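Long-range contact in Non-reducing end beta-L-arabinofuranosidase (Bacteroides thetaiotaomicron, PDB 5MQO), which is a glycoside hydrolase of family GH127 that probably removes terminal sugars from complex plant pectin in a gut bacterium: residues S29-A34 with Y311-E316. Sequence-based numbering, arbitrary orientation.
Sequences SQSRYA and YAETGE
Two torsions bring Ser31 and Glu313 together: chi1 of Ser31 (-62°) sets OG beside its own backbone N, and the Glu313 chain, bent at chi2 (-55°), curls back although its CB points away from the loop. Ser31 OG then donates to Glu313 OE2 at 2.5 Å, on the syn side but somewhat out of the carboxylate plane. The same oxygen takes a salt bridge from Arg253, so one buried carboxylate ties the loop to helices 297-314 and 243-255. With an alanine in place of Glu313, Ser31 OG and the Arg253 guanidinium would probably lose the acceptor they share. Two hydrogen bonds use carbonyls of the last helical turn: Tyr33 N to Ala312 O, 3.1 Å, and the longer Arg32 NH1 to Glu313 O, 3.3 Å, with the donor lying above the carbonyl plane. The Tyr33 ring lies flat over Gly315, whose CA sits 3.3 Å from the ring centroid and 10° off the normal, a CH-pi contact. Gly315, first to leave helical geometry, has a positive phi that favours glycine. Thus a type I turn, Ser31 to Ala34, covers a glycine-ended helix C-terminus, in a helical domain consistent with the (alpha/alpha)6 barrel of the six-hairpin clan.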
ATOM      1  N   SER A  29       5.619  18.398   7.396  1.00 57.97           N
ATOM      2  CA  SER A  29       5.408  19.820   7.199  1.00 60.33           C
ATOM      3  C   SER A  29       6.562  20.702   7.707  1.00 60.99           C
ATOM      4  O   SER A  29       6.797  21.749   7.143  1.00 60.11           O
ATOM      5  CB  SER A  29       4.092  20.217   7.850  1.00 60.68           C
ATOM      6  OG  SER A  29       4.172  20.026   9.253  1.00 61.40           O
ATOM      7  N   GLN A  30       7.274  20.257   8.748  1.00 65.23           N
ATOM      8  CA  GLN A  30       8.495  20.919   9.269  1.00 66.02           C
ATOM      9  C   GLN A  30       9.792  20.249   8.822  1.00 63.28           C
ATOM     10  O   GLN A  30      10.865  20.649   9.263  1.00 62.22           O
ATOM     11  CB  GLN A  30       8.528  20.905  10.810  1.00 68.12           C
ATOM     12  CG  GLN A  30       7.249  21.313  11.516  1.00 73.80           C
ATOM     13  CD  GLN A  30       6.983  22.802  11.417  1.00 79.18           C
ATOM     14  OE1 GLN A  30       7.719  23.597  11.991  1.00 82.48           O
ATOM     15  NE2 GLN A  30       5.928  23.189  10.684  1.00 81.00           N
ATOM     16  N   SER A  31       9.715  19.221   7.991  1.00 60.58           N
ATOM     17  CA  SER A  31      10.899  18.419   7.708  1.00 62.37           C
ATOM     18  C   SER A  31      11.801  19.163   6.725  1.00 62.74           C
ATOM     19  O   SER A  31      11.328  19.595   5.702  1.00 65.18           O
ATOM     20  CB  SER A  31      10.482  17.048   7.177  1.00 61.32           C
ATOM     21  OG  SER A  31       9.738  16.368   8.170  1.00 60.53           O
ATOM     22  N   ARG A  32      13.085  19.316   7.036  1.00 65.22           N
ATOM     23  CA  ARG A  32      13.947  20.265   6.315  1.00 68.73           C
ATOM     24  C   ARG A  32      14.205  19.898   4.867  1.00 65.78           C
ATOM     25  O   ARG A  32      14.451  20.778   4.067  1.00 63.98           O
ATOM     26  CB  ARG A  32      15.301  20.406   7.002  1.00 79.34           C
ATOM     27  CG  ARG A  32      15.244  20.781   8.487  1.00 91.01           C
ATOM     28  CD  ARG A  32      16.096  19.832   9.332  1.00100.03           C
ATOM     29  NE  ARG A  32      16.239  20.239  10.738  1.00108.96           N
ATOM     30  CZ  ARG A  32      16.945  19.580  11.672  1.00111.00           C
ATOM     31  NH1 ARG A  32      17.612  18.449  11.386  1.00106.29           N
ATOM     32  NH2 ARG A  32      16.982  20.064  12.917  1.00112.14           N
ATOM     33  N   TYR A  33      14.166  18.603   4.538  1.00 63.29           N
ATOM     34  CA  TYR A  33      14.447  18.116   3.184  1.00 60.88           C
ATOM     35  C   TYR A  33      13.245  17.370   2.616  1.00 60.80           C
ATOM     36  O   TYR A  33      13.381  16.471   1.791  1.00 63.50           O
ATOM     37  CB  TYR A  33      15.678  17.204   3.204  1.00 60.72           C
ATOM     38  CG  TYR A  33      16.865  17.806   3.908  1.00 58.35           C
ATOM     39  CD1 TYR A  33      17.027  17.670   5.297  1.00 56.38           C
ATOM     40  CD2 TYR A  33      17.830  18.534   3.194  1.00 57.63           C
ATOM     41  CE1 TYR A  33      18.116  18.243   5.952  1.00 55.27           C
ATOM     42  CE2 TYR A  33      18.927  19.104   3.844  1.00 57.34           C
ATOM     43  CZ  TYR A  33      19.053  18.960   5.218  1.00 55.55           C
ATOM     44  OH  TYR A  33      20.116  19.517   5.836  1.00 55.33           O
ATOM     45  N   ALA A  34      12.057  17.738   3.057  1.00 59.19           N
ATOM     46  CA  ALA A  34      10.852  17.269   2.433  1.00 59.18           C
ATOM     47  C   ALA A  34      10.513  18.300   1.375  1.00 61.49           C
ATOM     48  O   ALA A  34      10.994  19.435   1.446  1.00 62.15           O
ATOM     49  CB  ALA A  34       9.741  17.181   3.456  1.00 59.10           C
ATOM     50  N   TYR A 311      15.802  10.362   6.418  1.00 54.92           N
ATOM     51  CA  TYR A 311      16.328  11.250   5.374  1.00 54.52           C
ATOM     52  C   TYR A 311      15.558  12.574   5.317  1.00 53.65           C
ATOM     53  O   TYR A 311      16.162  13.629   5.177  1.00 53.95           O
ATOM     54  CB  TYR A 311      16.364  10.591   3.992  1.00 55.48           C
ATOM     55  CG  TYR A 311      16.785  11.598   2.975  1.00 57.44           C
ATOM     56  CD1 TYR A 311      18.133  11.927   2.806  1.00 59.37           C
ATOM     57  CD2 TYR A 311      15.825  12.325   2.258  1.00 58.43           C
ATOM     58  CE1 TYR A 311      18.518  12.917   1.902  1.00 61.30           C
ATOM     59  CE2 TYR A 311      16.195  13.305   1.357  1.00 59.65           C
ATOM     60  CZ  TYR A 311      17.525  13.593   1.180  1.00 62.22           C
ATOM     61  OH  TYR A 311      17.809  14.572   0.286  1.00 66.11           O
ATOM     62  N   ALA A 312      14.233  12.513   5.449  1.00 53.55           N
ATOM     63  CA  ALA A 312      13.400  13.723   5.441  1.00 54.73           C
ATOM     64  C   ALA A 312      13.869  14.782   6.435  1.00 54.84           C
ATOM     65  O   ALA A 312      13.704  15.970   6.185  1.00 52.09           O
ATOM     66  CB  ALA A 312      11.954  13.375   5.743  1.00 53.90           C
ATOM     67  N   GLU A 313      14.420  14.312   7.556  1.00 54.79           N
ATOM     68  CA  GLU A 313      14.873  15.155   8.644  1.00 55.09           C
ATOM     69  C   GLU A 313      16.346  15.495   8.550  1.00 54.20           C
ATOM     70  O   GLU A 313      16.693  16.625   8.840  1.00 55.50           O
ATOM     71  CB  GLU A 313      14.576  14.489  10.016  1.00 55.69           C
ATOM     72  CG  GLU A 313      13.151  13.949  10.182  1.00 54.84           C
ATOM     73  CD  GLU A 313      12.057  14.988   9.919  1.00 56.74           C
ATOM     74  OE1 GLU A 313      12.294  16.214  10.171  1.00 57.76           O
ATOM     75  OE2 GLU A 313      10.942  14.578   9.479  1.00 55.86           O
ATOM     76  N   THR A 314      17.205  14.543   8.166  1.00 53.34           N
ATOM     77  CA  THR A 314      18.696  14.744   8.195  1.00 53.58           C
ATOM     78  C   THR A 314      19.388  15.232   6.899  1.00 54.16           C
ATOM     79  O   THR A 314      20.514  15.748   6.949  1.00 52.79           O
ATOM     80  CB  THR A 314      19.453  13.455   8.649  1.00 53.67           C
ATOM     81  OG1 THR A 314      19.399  12.443   7.625  1.00 51.80           O
ATOM     82  CG2 THR A 314      18.888  12.909   9.976  1.00 52.88           C
ATOM     83  N   GLY A 315      18.746  15.005   5.748  1.00 56.20           N
ATOM     84  CA  GLY A 315      19.296  15.363   4.440  1.00 55.92           C
ATOM     85  C   GLY A 315      20.595  14.686   4.080  1.00 57.27           C
ATOM     86  O   GLY A 315      21.308  15.181   3.224  1.00 61.72           O
ATOM     87  N   GLU A 316      20.897  13.542   4.704  1.00 58.23           N
ATOM     88  CA  GLU A 316      22.142  12.801   4.446  1.00 56.82           C
ATOM     89  C   GLU A 316      22.057  12.149   3.085  1.00 56.94           C
ATOM     90  O   GLU A 316      21.372  11.169   2.910  1.00 56.31           O
ATOM     91  CB  GLU A 316      22.389  11.738   5.526  1.00 55.73           C
ATOM     92  CG  GLU A 316      23.814  11.135   5.519  1.00 56.63           C
ATOM     93  CD  GLU A 316      23.926   9.868   6.364  1.00 55.47           C
ATOM     94  OE1 GLU A 316      22.914   9.577   7.055  1.00 54.56           O
ATOM     95  OE2 GLU A 316      24.987   9.175   6.338  1.00 52.92           O
TER